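Long-range contacts in AgaA (Rhizobium radiobacter, PDB 6HLX), which binds the opine agropinic acid in the periplasm and delivers it, as the solute-binding protein of an ABC transporter, for import into the bacterial cell: residues 241-245 against 445-449; 275-279 against 450-454; 281-285 against 298-304. All blocks are in the same frame, centred on the assembly; numbering follows the deposited sequence. Where two conformers were deposited one is given.

Interaction 1: 241-245 against 445-449. With G9Z (agropinic acid), chain E.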
loop_
_atom_site.group_PDB
_atom_site.type_symbol
_atom_site.label_atom_id
_atom_site.label_comp_id
_atom_site.label_asym_id
_atom_site.label_seq_id
_atom_site.Cartn_x
_atom_site.Cartn_y
_atom_site.Cartn_z
ATOM N N MET A 241 11.922 2.823 1.663
ATOM C CA MET A 241 12.003 4.200 1.157
ATOM C C MET A 241 12.827 4.160 -0.117
ATOM O O MET A 241 13.866 3.501 -0.165
ATOM C CB MET A 241 12.681 5.170 2.154
ATOM C CG MET A 241 11.907 5.351 3.462
ATOM S SD MET A 241 10.237 5.979 3.247
ATOM C CE MET A 241 10.574 7.602 2.628
ATOM N N GLY A 242 12.411 4.917 -1.120
ATOM C CA GLY A 242 13.139 4.965 -2.388
ATOM C C GLY A 242 12.611 6.063 -3.280
ATOM O O GLY A 242 12.101 7.071 -2.783
ATOM N N LEU A 243 12.751 5.888 -4.604
ATOM C CA LEU A 243 12.271 6.888 -5.552
ATOM C C LEU A 243 11.560 6.231 -6.717
ATOM O O LEU A 243 12.019 5.199 -7.217
ATOM C CB LEU A 243 13.470 7.691 -6.121
ATOM C CG LEU A 243 14.199 8.647 -5.162
ATOM C CD1 LEU A 243 15.538 9.066 -5.748
ATOM C CD2 LEU A 243 13.344 9.920 -4.885
ATOM N N GLN A 244 10.503 6.892 -7.186
ATOM C CA GLN A 244 9.772 6.582 -8.417
ATOM C C GLN A 244 10.106 7.734 -9.349
ATOM O O GLN A 244 10.124 8.894 -8.913
ATOM C CB GLN A 244 8.251 6.543 -8.176
ATOM C CG GLN A 244 7.826 5.309 -7.413
ATOM C CD GLN A 244 6.495 5.494 -6.756
ATOM O OE1 GLN A 244 6.436 5.677 -5.540
ATOM N NE2 GLN A 244 5.404 5.486 -7.536
ATOM N N PHE A 245 10.380 7.421 -10.613
ATOM C CA PHE A 245 10.766 8.418 -11.621
ATOM C C PHE A 245 9.736 8.518 -12.736
ATOM O O PHE A 245 9.320 7.482 -13.284
ATOM C CB PHE A 245 12.112 8.005 -12.270
ATOM C CG PHE A 245 13.272 7.856 -11.309
ATOM C CD1 PHE A 245 13.533 6.642 -10.693
ATOM C CD2 PHE A 245 14.104 8.930 -11.025
ATOM C CE1 PHE A 245 14.617 6.501 -9.816
ATOM C CE2 PHE A 245 15.174 8.790 -10.139
ATOM C CZ PHE A 245 15.399 7.585 -9.510
ATOM N N PRO A 445 14.535 1.171 -12.972
ATOM C CA PRO A 445 13.374 2.084 -13.071
ATOM C C PRO A 445 12.950 2.573 -11.687
ATOM O O PRO A 445 12.427 3.671 -11.561
ATOM C CB PRO A 445 12.286 1.214 -13.696
ATOM C CG PRO A 445 12.658 -0.196 -13.308
ATOM C CD PRO A 445 14.164 -0.211 -13.365
ATOM N N LEU A 446 13.181 1.743 -10.645
ATOM C CA LEU A 446 12.918 2.083 -9.242
ATOM C C LEU A 446 14.268 2.070 -8.532
ATOM O O LEU A 446 15.107 1.219 -8.819
ATOM C CB LEU A 446 11.998 1.057 -8.554
ATOM C CG LEU A 446 10.471 1.048 -8.846
ATOM C CD1 LEU A 446 9.793 2.390 -8.503
ATOM C CD2 LEU A 446 10.151 0.589 -10.251
ATOM N N VAL A 447 14.452 2.991 -7.585
ATOM C CA VAL A 447 15.678 3.045 -6.783
ATOM C C VAL A 447 15.244 2.910 -5.326
ATOM O O VAL A 447 14.227 3.506 -4.920
ATOM C CB VAL A 447 16.494 4.328 -7.077
ATOM C CG1 VAL A 447 17.466 4.632 -5.945
ATOM C CG2 VAL A 447 17.238 4.200 -8.414
ATOM N N TYR A 448 15.994 2.102 -4.533
ATOM C CA TYR A 448 15.614 1.846 -3.139
ATOM C C TYR A 448 16.756 2.230 -2.213
ATOM O O TYR A 448 17.920 1.957 -2.528
ATOM C CB TYR A 448 15.288 0.353 -2.947
ATOM C CG TYR A 448 14.284 -0.187 -3.936
ATOM C CD1 TYR A 448 14.697 -0.748 -5.144
ATOM C CD2 TYR A 448 12.920 -0.205 -3.637
ATOM C CE1 TYR A 448 13.773 -1.249 -6.062
ATOM C CE2 TYR A 448 11.990 -0.723 -4.539
ATOM C CZ TYR A 448 12.428 -1.267 -5.740
ATOM O OH TYR A 448 11.532 -1.795 -6.632
ATOM N N PHE A 449 16.414 2.809 -1.047
ATOM C CA PHE A 449 17.444 3.271 -0.125
ATOM C C PHE A 449 17.483 2.583 1.207
ATOM O O PHE A 449 18.581 2.396 1.730
ATOM C CB PHE A 449 17.305 4.787 0.107
ATOM C CG PHE A 449 17.564 5.605 -1.142
ATOM C CD1 PHE A 449 18.683 5.362 -1.934
ATOM C CD2 PHE A 449 16.674 6.603 -1.533
ATOM C CE1 PHE A 449 18.921 6.124 -3.095
ATOM C CE2 PHE A 449 16.914 7.362 -2.688
ATOM C CZ PHE A 449 18.027 7.109 -3.459
HETATM O OAM G9Z E . -0.297 6.671 2.881
HETATM C CAB G9Z E . 0.869 7.034 3.093
HETATM C CAC G9Z E . 1.185 8.162 3.877
HETATM C CB G9Z E . 2.743 8.245 3.904
HETATM C CA G9Z E . 3.212 7.184 2.923
HETATM C C G9Z E . 4.192 6.328 3.518
HETATM O O G9Z E . 3.803 5.345 4.206
HETATM N N G9Z E . 1.951 6.486 2.510
HETATM C CAG G9Z E . 1.911 5.248 1.639
HETATM C CAH G9Z E . 2.057 5.630 0.166
HETATM O OAP G9Z E . 3.354 6.208 0.016
HETATM C CAI G9Z E . 1.914 4.428 -0.773
HETATM O OAQ G9Z E . 0.805 3.608 -0.325
HETATM C CAJ G9Z E . 1.596 4.875 -2.240
HETATM O OAR G9Z E . 1.465 3.713 -3.078
HETATM C CAK G9Z E . 2.573 5.891 -2.878
HETATM O OAT G9Z E . 1.998 6.413 -4.093
HETATM C CAL G9Z E . 3.971 5.301 -3.119
HETATM O OAS G9Z E . 4.867 6.332 -3.588
HETATM O OXT G9Z E . 5.408 6.621 3.354
#
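The Phe-245 ring turns the edge carrying CD1, CE1 and CZ toward the neighbouring strand, with CE1 3.8 Å from Val-447 CG2 and CD1 close to the carbonyl oxygen of Pro-445. Val-447 sends CG1 anti to its own nitrogen (chi1 160°), which sets CG2 beside that nitrogen and against the phenylalanine edge. Further along the same face of the sheet, Leu-243 CD1 lies near the plane of the Phe-449 ring, 3.8 Å from CE2. Helix 255-264 covers this apolar row through Ile-261 and Ala-262, and Ile-342 of helix 333-347 adds to it. The backbones beneath are adjacent antiparallel strands, 240-245 and 446-451, of the mixed sheet in one lobe of this family 5 solute-binding protein. Leu-243 and Val-447 form a hydrogen-bonded pair in which Leu-243 N donates to Val-447 O at 2.8 Å, while the return bond is weak; Phe-449 N reaches Met-241 O at 2.8 Å. The strands draw close at the Gly-242/Tyr-448 pair, where Gly-242 CA makes a CA-H...O contact of 3.1 Å with Val-447 O. On the other face Gln-244 runs alongside Leu-446, Gln-244 CG 3.7 Å from Leu-446 CD1, and extends into the ligand pocket. There OE1 accepts a 2.6 Å hydrogen bond from OAS of agropinic acid, while NE2 is held by the carbonyl oxygens of Thr-402 and Asn-404.

Interaction 2: 275-279 against 450-454. With G9Z (agropinic acid), chain E; EDO (1,2-ethanediol), chain X.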
loop_
_atom_site.group_PDB
_atom_site.type_symbol
_atom_site.label_atom_id
_atom_site.label_comp_id
_atom_site.label_asym_id
_atom_site.label_seq_id
_atom_site.Cartn_x
_atom_site.Cartn_y
_atom_site.Cartn_z
ATOM N N PHE A 275 14.958 9.165 10.083
ATOM C CA PHE A 275 14.407 8.057 10.873
ATOM C C PHE A 275 15.091 7.837 12.233
ATOM O O PHE A 275 14.989 6.738 12.806
ATOM C CB PHE A 275 14.420 6.761 10.040
ATOM C CG PHE A 275 13.538 6.836 8.817
ATOM C CD1 PHE A 275 14.037 7.317 7.609
ATOM C CD2 PHE A 275 12.199 6.459 8.880
ATOM C CE1 PHE A 275 13.211 7.402 6.480
ATOM C CE2 PHE A 275 11.387 6.512 7.744
ATOM C CZ PHE A 275 11.899 6.993 6.556
ATOM N N ASN A 276 15.771 8.878 12.756
ATOM C CA ASN A 276 16.403 8.819 14.086
ATOM C C ASN A 276 17.372 7.622 14.255
ATOM O O ASN A 276 17.490 7.045 15.343
ATOM C CB ASN A 276 15.289 8.810 15.176
ATOM C CG ASN A 276 15.775 9.047 16.586
ATOM O OD1 ASN A 276 15.382 8.344 17.535
ATOM N ND2 ASN A 276 16.660 10.021 16.745
ATOM N N GLY A 277 18.042 7.248 13.169
ATOM C CA GLY A 277 18.984 6.134 13.205
ATOM C C GLY A 277 18.343 4.758 13.119
ATOM O O GLY A 277 19.054 3.755 13.200
ATOM N N LEU A 278 17.008 4.688 12.910
ATOM C CA LEU A 278 16.287 3.406 12.811
ATOM C C LEU A 278 16.048 3.000 11.359
ATOM O O LEU A 278 15.458 3.753 10.606
ATOM C CB LEU A 278 14.942 3.464 13.555
ATOM C CG LEU A 278 14.973 3.801 15.050
ATOM C CD1 LEU A 278 13.559 3.954 15.586
ATOM C CD2 LEU A 278 15.729 2.743 15.853
ATOM N N GLY A 279 16.456 1.791 11.006
ATOM C CA GLY A 279 16.282 1.251 9.665
ATOM C C GLY A 279 17.556 0.622 9.151
ATOM O O GLY A 279 18.604 0.687 9.815
ATOM N N MET A 450 16.313 2.244 1.789
ATOM C CA MET A 450 16.316 1.657 3.126
ATOM C C MET A 450 15.027 0.942 3.470
ATOM O O MET A 450 13.980 1.253 2.885
ATOM C CB MET A 450 16.541 2.772 4.178
ATOM C CG MET A 450 15.437 3.820 4.183
ATOM S SD MET A 450 15.537 4.989 5.531
ATOM C CE MET A 450 14.920 3.965 6.903
ATOM N N TRP A 451 15.101 0.026 4.446
ATOM C CA TRP A 451 13.930 -0.649 5.019
ATOM C C TRP A 451 13.623 0.210 6.247
ATOM O O TRP A 451 14.553 0.578 7.000
ATOM C CB TRP A 451 14.276 -2.050 5.536
ATOM C CG TRP A 451 14.586 -3.033 4.462
ATOM C CD1 TRP A 451 15.804 -3.574 4.177
ATOM C CD2 TRP A 451 13.659 -3.594 3.517
ATOM N NE1 TRP A 451 15.691 -4.464 3.129
ATOM C CE2 TRP A 451 14.383 -4.509 2.717
ATOM C CE3 TRP A 451 12.272 -3.462 3.314
ATOM C CZ2 TRP A 451 13.784 -5.238 1.686
ATOM C CZ3 TRP A 451 11.666 -4.216 2.310
ATOM C CH2 TRP A 451 12.423 -5.084 1.505
ATOM N N ARG A 452 12.357 0.534 6.474
ATOM C CA ARG A 452 12.027 1.358 7.648
ATOM C C ARG A 452 11.155 0.598 8.646
ATOM O O ARG A 452 10.464 -0.356 8.271
ATOM C CB ARG A 452 11.311 2.662 7.227
ATOM C CG ARG A 452 9.893 2.443 6.690
ATOM C CD ARG A 452 9.203 3.749 6.309
ATOM N NE ARG A 452 7.749 3.650 6.459
ATOM C CZ ARG A 452 6.866 4.123 5.584
ATOM N NH1 ARG A 452 7.277 4.716 4.467
ATOM N NH2 ARG A 452 5.567 4.031 5.829
ATOM N N GLU A 453 11.111 1.082 9.893
ATOM C CA GLU A 453 10.168 0.540 10.881
ATOM C C GLU A 453 8.806 1.208 10.622
ATOM O O GLU A 453 8.744 2.387 10.241
ATOM C CB GLU A 453 10.608 0.895 12.305
ATOM C CG GLU A 453 11.881 0.176 12.721
ATOM C CD GLU A 453 12.172 0.267 14.203
ATOM O OE1 GLU A 453 13.235 -0.240 14.625
ATOM O OE2 GLU A 453 11.344 0.845 14.945
ATOM N N GLN A 454 7.724 0.466 10.844
ATOM C CA GLN A 454 6.358 0.969 10.672
ATOM C C GLN A 454 5.641 0.520 11.930
ATOM O O GLN A 454 5.353 -0.669 12.098
ATOM C CB GLN A 454 5.721 0.382 9.402
ATOM C CG GLN A 454 4.280 0.889 9.164
ATOM C CD GLN A 454 4.218 2.365 8.802
ATOM O OE1 GLN A 454 5.195 2.957 8.350
ATOM N NE2 GLN A 454 3.061 2.984 8.981
HETATM O OAM G9Z E . -0.297 6.671 2.881
HETATM C CAB G9Z E . 0.869 7.034 3.093
HETATM C CAC G9Z E . 1.185 8.162 3.877
HETATM C CB G9Z E . 2.743 8.245 3.904
HETATM C CA G9Z E . 3.212 7.184 2.923
HETATM C C G9Z E . 4.192 6.328 3.518
HETATM O O G9Z E . 3.803 5.345 4.206
HETATM N N G9Z E . 1.951 6.486 2.510
HETATM C CAG G9Z E . 1.911 5.248 1.639
HETATM C CAH G9Z E . 2.057 5.630 0.166
HETATM O OAP G9Z E . 3.354 6.208 0.016
HETATM C CAI G9Z E . 1.914 4.428 -0.773
HETATM O OAQ G9Z E . 0.805 3.608 -0.325
HETATM C CAJ G9Z E . 1.596 4.875 -2.240
HETATM O OAR G9Z E . 1.465 3.713 -3.078
HETATM C CAK G9Z E . 2.573 5.891 -2.878
HETATM O OAT G9Z E . 1.998 6.413 -4.093
HETATM C CAL G9Z E . 3.971 5.301 -3.119
HETATM O OAS G9Z E . 4.867 6.332 -3.588
HETATM O OXT G9Z E . 5.408 6.621 3.354
HETATM C C1 EDO X . 14.735 12.303 12.441
HETATM O O1 EDO X . 16.016 11.711 12.405
HETATM C C2 EDO X . 14.097 12.094 13.819
HETATM O O2 EDO X . 12.941 12.902 13.880
HETATM O O HOH W 1 12.709 3.349 10.404
#
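The loop 275-279 makes a type I' turn from Phe-275 to Leu-278, then passes the end of strand 446-451 closely enough for Gly-279 CA, in a residue with no side chain and a positive phi, to lie 3.2 Å from Trp-451 O. Between the backbones, a water donates to Leu-278 O and accepts from Glu-453 N, joining the loop to the chain beyond the strand. In the conformer described here, one of two, Met-450 has CG between the backbone N and the carbonyl carbon (chi1 62°), and a bend at the thioether (chi3 -76°) carries CE over one face of the Phe-275 ring, 3.8 Å from the centroid, in a CH-pi contact. In this conformer the sulfur approaches obliquely, SD lying 3.5 Å from CD1 of Phe-275, which makes a Met-aromatic pair. At the far side of the ring, Phe-275 CE2 touches the aliphatic part of Arg-452, 3.8 Å from CD. Leu-278 packs its CD1 against the carboxylate of Glu-453, whose OE2 also forms a salt bridge with Arg-235. The Arg-452 chain is extended from CG to NE and delivers the guanidinium to the ligand: NH2 donates to O of agropinic acid at 2.7 Å and NH1 to OXT at 2.9 Å. Gln-454 OE1 takes bonds from both NE and NH2 of Arg-452, lying nearly in the guanidinium plane and restricting its rotation. Such a two-pronged arginine-carboxylate pairing, steadied by a second-shell amide, is a classic way of recognising an acid group, here in the opine pocket.

Interaction 3: 281-285 against 298-304; sequences PIFGI and KANYFSH. With ZN (zinc ion), chain P; GOL (glycerol), chain D.
Phe-283 starts its contact at CB, which lies 3.2 Å from Ala-299 O and close to Phe-302 O as well. CG is anti to the carbonyl carbon (chi1 -68°), a setting that lays the ring along the 298-304 loop. CD2 comes 3.7 Å from Asn-300 OD1, the amide plane being turned 30° from the ring, and CD1, across the ring from CD2, meets Phe-302 O at 3.5 Å; both oxygens lie on the same side of the ring plane. Farther out, CE1 reaches Ser-303 CA at 4.0 Å. The backbone of Phe-283 is held too: its carbonyl oxygen receives a 2.8 Å hydrogen bond from Phe-302 N, and a water bridges its nitrogen to Ala-299 O. Beside that carbonyl, the Phe-302 ring has CD1 of Tyr-301 over its centre. A glycerol, probably from the crystallisation liquor, makes a second bridge through its O3, between Ile-285 N and Lys-298 O. Two irregular segments of the long connection between strand 280-281 and helix 306-315 are thus pinned together, at the edge of the lobe, and the second ends in a surface zinc site where His-304 NE2 binds the metal at 2.0 Å and a water is a further ligand.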
loop_
_atom_site.group_PDB
_atom_site.type_symbol
_atom_site.label_atom_id
_atom_site.label_comp_id
_atom_site.label_asym_id
_atom_site.label_seq_id
_atom_site.Cartn_x
_atom_site.Cartn_y
_atom_site.Cartn_z
ATOM N N PRO A 281 20.049 -0.055 5.451
ATOM C CA PRO A 281 20.248 0.333 4.045
ATOM C C PRO A 281 19.922 -0.772 3.041
ATOM O O PRO A 281 20.104 -1.953 3.336
ATOM C CB PRO A 281 21.748 0.677 3.984
ATOM C CG PRO A 281 22.368 -0.143 5.106
ATOM C CD PRO A 281 21.329 -0.081 6.197
ATOM N N ILE A 282 19.469 -0.373 1.842
ATOM C CA ILE A 282 19.207 -1.267 0.715
ATOM C C ILE A 282 20.162 -0.855 -0.393
ATOM O O ILE A 282 20.194 0.315 -0.760
ATOM C CB ILE A 282 17.745 -1.209 0.225
ATOM C CG1 ILE A 282 16.770 -1.721 1.317
ATOM C CG2 ILE A 282 17.580 -2.015 -1.069
ATOM C CD1 ILE A 282 15.315 -1.353 1.042
ATOM N N PHE A 283 20.919 -1.814 -0.927
ATOM C CA PHE A 283 21.870 -1.546 -2.015
ATOM C C PHE A 283 21.522 -2.296 -3.308
ATOM O O PHE A 283 22.361 -2.444 -4.186
ATOM C CB PHE A 283 23.317 -1.857 -1.574
ATOM C CG PHE A 283 23.830 -0.917 -0.515
ATOM C CD1 PHE A 283 24.322 0.340 -0.856
ATOM C CD2 PHE A 283 23.858 -1.301 0.819
ATOM C CE1 PHE A 283 24.814 1.209 0.126
ATOM C CE2 PHE A 283 24.353 -0.430 1.800
ATOM C CZ PHE A 283 24.809 0.822 1.448
ATOM N N GLY A 284 20.292 -2.769 -3.410
ATOM C CA GLY A 284 19.815 -3.461 -4.603
ATOM C C GLY A 284 18.314 -3.270 -4.722
ATOM O O GLY A 284 17.799 -2.172 -4.484
ATOM N N ILE A 285 17.600 -4.343 -5.090
ATOM C CA ILE A 285 16.140 -4.308 -5.185
ATOM C C ILE A 285 15.596 -4.628 -3.792
ATOM O O ILE A 285 16.156 -5.466 -3.074
ATOM C CB ILE A 285 15.593 -5.303 -6.259
ATOM C CG1 ILE A 285 16.331 -5.173 -7.629
ATOM C CG2 ILE A 285 14.070 -5.131 -6.443
ATOM C CD1 ILE A 285 16.231 -3.770 -8.311
ATOM N N LYS A 298 23.508 -10.508 -4.657
ATOM C CA LYS A 298 23.104 -9.306 -5.406
ATOM C C LYS A 298 22.671 -8.137 -4.498
ATOM O O LYS A 298 22.181 -7.110 -4.995
ATOM C CB LYS A 298 21.958 -9.642 -6.384
ATOM C CG LYS A 298 22.269 -10.749 -7.386
ATOM C CD LYS A 298 21.021 -11.078 -8.200
ATOM C CE LYS A 298 21.069 -12.446 -8.850
ATOM N NZ LYS A 298 19.879 -12.651 -9.721
ATOM N N ALA A 299 22.804 -8.304 -3.176
ATOM C CA ALA A 299 22.344 -7.314 -2.195
ATOM C C ALA A 299 23.222 -6.057 -2.136
ATOM O O ALA A 299 22.816 -5.059 -1.523
ATOM C CB ALA A 299 22.226 -7.960 -0.809
ATOM N N ASN A 300 24.400 -6.095 -2.785
ATOM C CA ASN A 300 25.327 -4.975 -2.786
ATOM C C ASN A 300 25.687 -4.547 -4.196
ATOM O O ASN A 300 26.833 -4.170 -4.469
ATOM C CB ASN A 300 26.543 -5.281 -1.917
ATOM C CG ASN A 300 26.179 -5.254 -0.459
ATOM O OD1 ASN A 300 26.043 -4.189 0.152
ATOM N ND2 ASN A 300 25.975 -6.424 0.115
ATOM N N TYR A 301 24.671 -4.544 -5.089
ATOM C CA TYR A 301 24.869 -4.104 -6.470
ATOM C C TYR A 301 25.352 -2.662 -6.467
ATOM O O TYR A 301 26.338 -2.332 -7.150
ATOM C CB TYR A 301 23.566 -4.255 -7.266
ATOM C CG TYR A 301 23.695 -3.848 -8.714
ATOM C CD1 TYR A 301 23.450 -2.538 -9.114
ATOM C CD2 TYR A 301 24.029 -4.781 -9.695
ATOM C CE1 TYR A 301 23.555 -2.158 -10.451
ATOM C CE2 TYR A 301 24.098 -4.422 -11.039
ATOM C CZ TYR A 301 23.872 -3.107 -11.411
ATOM O OH TYR A 301 23.954 -2.744 -12.730
ATOM N N PHE A 302 24.679 -1.804 -5.671
ATOM C CA PHE A 302 25.091 -0.410 -5.543
ATOM C C PHE A 302 25.947 -0.251 -4.292
ATOM O O PHE A 302 26.026 -1.157 -3.460
ATOM C CB PHE A 302 23.856 0.519 -5.464
ATOM C CG PHE A 302 23.023 0.538 -6.719
ATOM C CD1 PHE A 302 23.499 1.144 -7.881
ATOM C CD2 PHE A 302 21.762 -0.050 -6.745
ATOM C CE1 PHE A 302 22.745 1.129 -9.057
ATOM C CE2 PHE A 302 20.998 -0.044 -7.912
ATOM C CZ PHE A 302 21.500 0.534 -9.064
ATOM N N SER A 303 26.586 0.911 -4.174
ATOM C CA SER A 303 27.357 1.343 -3.023
ATOM C C SER A 303 27.294 2.852 -3.041
ATOM O O SER A 303 26.797 3.417 -4.019
ATOM C CB SER A 303 28.802 0.864 -3.131
ATOM O OG SER A 303 29.413 1.367 -4.306
ATOM N N HIS A 304 27.773 3.519 -1.985
ATOM C CA HIS A 304 27.812 4.972 -2.013
ATOM C C HIS A 304 29.126 5.378 -2.670
ATOM O O HIS A 304 30.203 5.092 -2.135
ATOM C CB HIS A 304 27.673 5.606 -0.629
ATOM C CG HIS A 304 27.697 7.098 -0.681
ATOM N ND1 HIS A 304 26.880 7.809 -1.545
ATOM C CD2 HIS A 304 28.458 7.973 0.015
ATOM C CE1 HIS A 304 27.164 9.084 -1.340
ATOM N NE2 HIS A 304 28.102 9.231 -0.409
HETATM ZN ZN ZN P . 28.527 11.191 -0.067
HETATM C C1 GOL D . 17.422 -8.916 -3.761
HETATM O O1 GOL D . 17.737 -9.534 -2.515
HETATM C C2 GOL D . 18.619 -8.917 -4.683
HETATM O O2 GOL D . 19.830 -8.814 -3.914
HETATM C C3 GOL D . 18.534 -7.793 -5.692
HETATM O O3 GOL D . 19.323 -6.677 -5.333
HETATM O O HOH W 2 20.587 -4.487 -0.231
HETATM O O HOH W 3 27.074 12.300 -0.688
#

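In the fold
Interactions 1 and 2 both use strand 446-451 and lie 16 Å apart between centres. Met-241 joins them: its N lies 2.9 Å from Met-450 O, a probable hydrogen bond, and its SD packs 3.4 Å from Arg-452 NH1. Both reach agropinic acid, but at different ends, interaction 1 through its polyol chain and interaction 2 through its carboxylate. Interaction 3 is nested within the chain loops that the other two close. It meets interaction 1, whose centre is 12 Å away, where Ile-282 N probably bonds to Phe-449 O at 2.9 Å; the Ile-282 side chain also packs on Trp-451 of interaction 2. The contacts thus run from the opine pocket to a peripheral zinc site.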